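Side-chain contacts in SusD homolog (Bacteroides thetaiotaomicron, PDB 4MRU), which probably binds mucin O-glycans as a SusD-like outer-membrane lipoprotein and also carries a magnesium site: residues P37-E40 with H41-Q44; I480-L483 with I484-S488. All blocks are in the same frame, centred on the assembly; numbering follows the deposited sequence.

Contact 1: residues P37-E40 with H41-Q44; sequences PAQE and HLYQ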
ATOM      1  N   PRO A  37       3.201   4.944  -8.840  1.00 19.65           N
ATOM      2  CA  PRO A  37       3.717   5.920  -9.826  1.00 20.40           C
ATOM      3  C   PRO A  37       4.963   5.449 -10.603  1.00 19.35           C
ATOM      4  O   PRO A  37       5.989   5.051 -10.040  1.00 20.46           O
ATOM      5  CB  PRO A  37       4.038   7.141  -8.989  1.00 20.63           C
ATOM      6  CG  PRO A  37       3.841   6.738  -7.582  1.00 22.39           C
ATOM      7  CD  PRO A  37       3.074   5.512  -7.486  1.00 19.09           C
ATOM      8  N   ALA A  38       4.850   5.558 -11.903  1.00 20.15           N
ATOM      9  CA  ALA A  38       5.907   5.162 -12.802  1.00 23.25           C
ATOM     10  C   ALA A  38       6.849   6.309 -13.171  1.00 20.74           C
ATOM     11  O   ALA A  38       7.835   6.074 -13.876  1.00 22.27           O
ATOM     12  CB  ALA A  38       5.279   4.571 -14.053  1.00 23.00           C
ATOM     13  N   GLN A  39       6.546   7.531 -12.709  1.00 20.22           N
ATOM     14  CA  GLN A  39       7.461   8.653 -12.802  1.00 22.66           C
ATOM     15  C   GLN A  39       8.241   8.762 -11.510  1.00 20.42           C
ATOM     16  O   GLN A  39       7.627   8.913 -10.446  1.00 20.20           O
ATOM     17  CB  GLN A  39       6.716   9.978 -13.024  1.00 25.83           C
ATOM     18  CG  GLN A  39       5.805  10.036 -14.235  1.00 34.44           C
ATOM     19  CD  GLN A  39       4.751  11.154 -14.124  1.00 43.28           C
ATOM     20  OE1 GLN A  39       4.815  12.114 -14.884  1.00 40.81           O
ATOM     21  NE2 GLN A  39       3.786  11.042 -13.152  1.00 26.94           N
ATOM     22  N   GLU A  40       9.571   8.778 -11.608  1.00 18.99           N
ATOM     23  CA  GLU A  40      10.419   8.752 -10.426  1.00 19.22           C
ATOM     24  C   GLU A  40      10.194   9.995  -9.567  1.00 21.01           C
ATOM     25  O   GLU A  40      10.322   9.945  -8.335  1.00 19.53           O
ATOM     26  CB  GLU A  40      11.914   8.605 -10.783  1.00 18.57           C
ATOM     27  CG  GLU A  40      12.563   9.724 -11.575  1.00 18.94           C
ATOM     28  CD  GLU A  40      12.406   9.642 -13.100  1.00 20.06           C
ATOM     29  OE1 GLU A  40      11.540   8.915 -13.638  1.00 22.98           O
ATOM     30  OE2 GLU A  40      13.137  10.375 -13.775  1.00 20.96           O
ATOM     31  N   HIS A  41       9.867  11.114 -10.186  1.00 22.04           N
ATOM     32  CA  HIS A  41       9.704  12.336  -9.408  1.00 18.01           C
ATOM     33  C   HIS A  41       8.528  12.192  -8.414  1.00 20.27           C
ATOM     34  O   HIS A  41       8.609  12.663  -7.291  1.00 22.26           O
ATOM     35  CB  HIS A  41       9.493  13.552 -10.293  1.00 19.97           C
ATOM     36  CG  HIS A  41       9.292  14.807  -9.504  1.00 20.50           C
ATOM     37  ND1 HIS A  41       8.039  15.275  -9.173  1.00 20.12           N
ATOM     38  CD2 HIS A  41      10.179  15.661  -8.941  1.00 20.14           C
ATOM     39  CE1 HIS A  41       8.156  16.366  -8.433  1.00 21.16           C
ATOM     40  NE2 HIS A  41       9.449  16.611  -8.257  1.00 22.37           N
ATOM     41  N   LEU A  42       7.455  11.552  -8.842  1.00 18.80           N
ATOM     42  CA  LEU A  42       6.288  11.282  -8.003  1.00 19.65           C
ATOM     43  C   LEU A  42       6.552  10.098  -7.047  1.00 18.67           C
ATOM     44  O   LEU A  42       6.296  10.189  -5.854  1.00 19.02           O
ATOM     45  CB  LEU A  42       5.059  11.046  -8.871  1.00 19.67           C
ATOM     46  CG  LEU A  42       3.748  10.665  -8.186  1.00 27.14           C
ATOM     47  CD1 LEU A  42       3.432  11.506  -6.961  1.00 28.24           C
ATOM     48  CD2 LEU A  42       2.627  10.777  -9.224  1.00 31.09           C
ATOM     49  N   TYR A  43       7.139   9.032  -7.566  1.00 15.90           N
ATOM     50  CA  TYR A  43       7.502   7.860  -6.772  1.00 16.14           C
ATOM     51  C   TYR A  43       8.276   8.247  -5.485  1.00 18.34           C
ATOM     52  O   TYR A  43       8.003   7.724  -4.396  1.00 14.87           O
ATOM     53  CB  TYR A  43       8.292   6.830  -7.624  1.00 17.16           C
ATOM     54  CG  TYR A  43       8.489   5.522  -6.906  1.00 18.16           C
ATOM     55  CD1 TYR A  43       9.503   5.378  -5.974  1.00 16.37           C
ATOM     56  CD2 TYR A  43       7.657   4.407  -7.158  1.00 18.90           C
ATOM     57  CE1 TYR A  43       9.698   4.174  -5.300  1.00 18.28           C
ATOM     58  CE2 TYR A  43       7.814   3.218  -6.433  1.00 17.69           C
ATOM     59  CZ  TYR A  43       8.830   3.112  -5.506  1.00 20.00           C
ATOM     60  OH  TYR A  43       9.012   1.943  -4.794  1.00 19.25           O
ATOM     61  N   GLN A  44       9.291   9.104  -5.602  1.00 18.08           N
ATOM     62  CA  GLN A  44      10.175   9.359  -4.441  1.00 17.57           C
ATOM     63  C   GLN A  44       9.383   9.858  -3.225  1.00 19.13           C
ATOM     64  O   GLN A  44       9.643   9.462  -2.110  1.00 21.34           O
ATOM     65  CB  GLN A  44      11.320  10.317  -4.796  1.00 18.16           C
ATOM     66  CG  GLN A  44      10.880  11.739  -5.090  1.00 19.81           C
ATOM     67  CD  GLN A  44      12.018  12.604  -5.577  1.00 20.85           C
ATOM     68  OE1 GLN A  44      13.172  12.451  -5.138  1.00 20.65           O
ATOM     69  NE2 GLN A  44      11.708  13.535  -6.482  1.00 20.86           N
TER

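Contact 2: residues I480-L483 with I484-S488; sequences INVL and IKESS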
ATOM      1  N   ILE A 480     -11.743  20.204   5.773  1.00 22.40           N
ATOM      2  CA  ILE A 480     -11.140  19.975   7.091  1.00 23.47           C
ATOM      3  C   ILE A 480     -12.249  19.781   8.109  1.00 24.27           C
ATOM      4  O   ILE A 480     -12.132  18.939   8.968  1.00 23.38           O
ATOM      5  CB  ILE A 480     -10.239  21.115   7.496  1.00 21.66           C
ATOM      6  CG1 ILE A 480      -9.012  21.111   6.567  1.00 21.05           C
ATOM      7  CG2 ILE A 480      -9.829  20.949   8.932  1.00 21.69           C
ATOM      8  CD1 ILE A 480      -8.142  22.324   6.688  1.00 23.65           C
ATOM      9  N   ASN A 481     -13.347  20.513   7.958  1.00 21.60           N
ATOM     10  CA  ASN A 481     -14.521  20.298   8.789  1.00 24.48           C
ATOM     11  C   ASN A 481     -15.127  18.906   8.657  1.00 21.57           C
ATOM     12  O   ASN A 481     -15.468  18.317   9.677  1.00 22.24           O
ATOM     13  CB  ASN A 481     -15.577  21.396   8.536  1.00 28.63           C
ATOM     14  CG  ASN A 481     -15.161  22.730   9.153  1.00 36.04           C
ATOM     15  OD1 ASN A 481     -14.266  22.784   9.988  1.00 44.90           O
ATOM     16  ND2 ASN A 481     -15.760  23.801   8.701  1.00 37.88           N
ATOM     17  N   VAL A 482     -15.163  18.375   7.434  1.00 20.22           N
ATOM     18  CA  VAL A 482     -15.602  17.022   7.153  1.00 21.42           C
ATOM     19  C   VAL A 482     -14.643  15.988   7.736  1.00 21.13           C
ATOM     20  O   VAL A 482     -15.090  15.051   8.375  1.00 20.12           O
ATOM     21  CB  VAL A 482     -15.791  16.780   5.624  1.00 22.57           C
ATOM     22  CG1 VAL A 482     -16.059  15.322   5.322  1.00 21.84           C
ATOM     23  CG2 VAL A 482     -16.947  17.641   5.117  1.00 28.50           C
ATOM     24  N   LEU A 483     -13.333  16.206   7.592  1.00 19.34           N
ATOM     25  CA  LEU A 483     -12.336  15.342   8.226  1.00 17.75           C
ATOM     26  C   LEU A 483     -12.535  15.257   9.730  1.00 17.38           C
ATOM     27  O   LEU A 483     -12.548  14.158  10.305  1.00 17.46           O
ATOM     28  CB  LEU A 483     -10.936  15.887   7.914  1.00 18.69           C
ATOM     29  CG  LEU A 483      -9.742  15.243   8.586  1.00 17.81           C
ATOM     30  CD1 LEU A 483      -9.443  13.890   7.968  1.00 19.81           C
ATOM     31  CD2 LEU A 483      -8.520  16.137   8.419  1.00 18.62           C
ATOM     32  N   ILE A 484     -12.724  16.422  10.368  1.00 18.50           N
ATOM     33  CA  ILE A 484     -12.984  16.479  11.821  1.00 17.57           C
ATOM     34  C   ILE A 484     -14.261  15.726  12.218  1.00 22.23           C
ATOM     35  O   ILE A 484     -14.208  14.899  13.139  1.00 23.93           O
ATOM     36  CB  ILE A 484     -13.033  17.909  12.322  1.00 18.69           C
ATOM     37  CG1 ILE A 484     -11.652  18.607  12.154  1.00 17.95           C
ATOM     38  CG2 ILE A 484     -13.465  17.983  13.792  1.00 21.68           C
ATOM     39  CD1 ILE A 484     -11.703  20.099  12.330  1.00 20.46           C
ATOM     40  N   LYS A 485     -15.366  15.941  11.490  1.00 20.92           N
ATOM     41  CA  LYS A 485     -16.626  15.303  11.800  1.00 24.32           C
ATOM     42  C   LYS A 485     -16.609  13.773  11.608  1.00 27.89           C
ATOM     43  O   LYS A 485     -17.215  13.036  12.405  1.00 24.76           O
ATOM     44  CB  LYS A 485     -17.747  15.914  10.943  1.00 28.89           C
ATOM     45  CG  LYS A 485     -18.280  17.243  11.477  1.00 51.55           C
ATOM     46  CD  LYS A 485     -19.485  17.763  10.683  1.00 62.09           C
ATOM     47  CE  LYS A 485     -20.787  17.087  11.119  1.00 77.85           C
ATOM     48  NZ  LYS A 485     -22.032  17.734  10.606  1.00 75.36           N
ATOM     49  N   GLU A 486     -15.942  13.313  10.549  1.00 25.23           N
ATOM     50  CA  GLU A 486     -15.789  11.894  10.249  1.00 23.24           C
ATOM     51  C   GLU A 486     -14.840  11.114  11.155  1.00 22.60           C
ATOM     52  O   GLU A 486     -14.841   9.890  11.101  1.00 23.45           O
ATOM     53  CB  GLU A 486     -15.185  11.682   8.856  1.00 29.45           C
ATOM     54  CG  GLU A 486     -16.057  11.928   7.676  1.00 36.90           C
ATOM     55  CD  GLU A 486     -15.492  11.249   6.420  1.00 29.44           C
ATOM     56  OE1 GLU A 486     -14.384  11.621   5.909  1.00 22.64           O
ATOM     57  OE2 GLU A 486     -16.204  10.363   5.939  1.00 33.51           O
ATOM     58  N   SER A 487     -13.995  11.800  11.927  1.00 24.47           N
ATOM     59  CA  SER A 487     -12.864  11.183  12.614  1.00 23.01           C
ATOM     60  C   SER A 487     -13.278  10.626  13.959  1.00 22.37           C
ATOM     61  O   SER A 487     -13.998  11.278  14.711  1.00 21.97           O
ATOM     62  CB  SER A 487     -11.731  12.188  12.842  1.00 20.83           C
ATOM     63  OG  SER A 487     -10.516  11.549  13.289  1.00 19.90           O
ATOM     64  N   SER A 488     -12.794   9.428  14.266  1.00 20.85           N
ATOM     65  CA  SER A 488     -12.944   8.884  15.616  1.00 23.28           C
ATOM     66  C   SER A 488     -11.936   9.516  16.565  1.00 26.89           C
ATOM     67  O   SER A 488     -12.022   9.327  17.765  1.00 22.87           O
ATOM     68  CB  SER A 488     -12.751   7.376  15.591  1.00 26.54           C
ATOM     69  OG  SER A 488     -11.406   7.014  15.297  1.00 22.12           O
TER

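Contact 1: residues P37-E40 with H41-Q44
Tyr43 N donates to the carbonyl of Gln39, with N to O 2.9 Å and an N-H...O angle of 175°. The same Gln39 O takes a second, weak bond from Leu42 N at 3.1 Å, so one acceptor serves two amides of the first turn. Glu40 O is met by Gln44 N at 3.0 Å, and Gln44 NE2 adds a weak bond to His41 O at 3.3 Å. Other polar ends look elsewhere: Gln39 NE2 bonds to Glu89 OE1, and Glu40 OE2 forms a salt bridge with Arg247 NH2. A chi1 of 64° brings Glu40 CG to 3.3 Å from His41 N, and the chain bends at chi2 (-85°) before that carboxylate. Apolar packing closes the turn: Pro37 CB lies 3.6 Å from Leu42 CG, the two side chains crossing at about a right angle. Pro37 O approaches the edge of the Tyr43 ring near its plane, 3.4 Å from CD2. Replacing Leu42 with an alanine would probably leave the Pro37 ring without its branched partner and open a gap toward Ala81 and Val86 of helix 81-100. Gln39 before the first turn marks the N-cap position of helix 40-54, with Pro37 packed back onto that turn.

Contact 2: residues I480-L483 with I484-S488
Ile480 and Ile484 meet one turn apart on the last turns of helix 473-486, an i to i+4 pairing within an alpha-helix that ends in a loop. The two chains cross obliquely, and the touching branches are CG2 of Ile480 and CD1 of Ile484, 4.0 Å apart. Ile484 carries CG1 beside its own backbone N (chi1 -64°), which lays that branch back over the preceding turn, with CG1 3.2 Å from Ile480 O. Val482 and Glu486 are arranged differently: they run side by side and point the same way, Val482 CG1 standing 4.1 Å from Glu486 CG. The carboxylate beyond is held by the backbone amides of Gln152 and Lys153, at the start of helix 152-173. Lys485 lies with CB and CG both 3.5 Å from Asn481 O. Beneath these side chains, the i to i+4 pattern is borne out by Ile484 N to Ile480 O and Lys485 N to Asn481 O, whose N-H...O angles are 165° and 158°. Just past the helix, Ser487 OG is bonded to His499 O and to Asn489 N. Glu486 N reaches Val482 O at 2.9 Å, and Glu486 CG lies 3.3 Å from that same Val482 O.

Overall arrangement
From the N terminus, the chain passes helix 24-32 and a loop before contact 1, where residues 37-44 turn into helix 40-54; this closes no long loop, since its two segments are consecutive. The chain then runs through most of the mainly helical fold before contact 2, at the end of helix 473-486. The two are in series, neither nesting nor crossing, with centres 30 Å apart and nearest atoms about 20 Å apart. Contact 1 ties the helix start to helices 81-100 and 248-254, whereas contact 2 joins a helix end to the start of helix 152-173 and to the C-terminal residues His499 and Arg504.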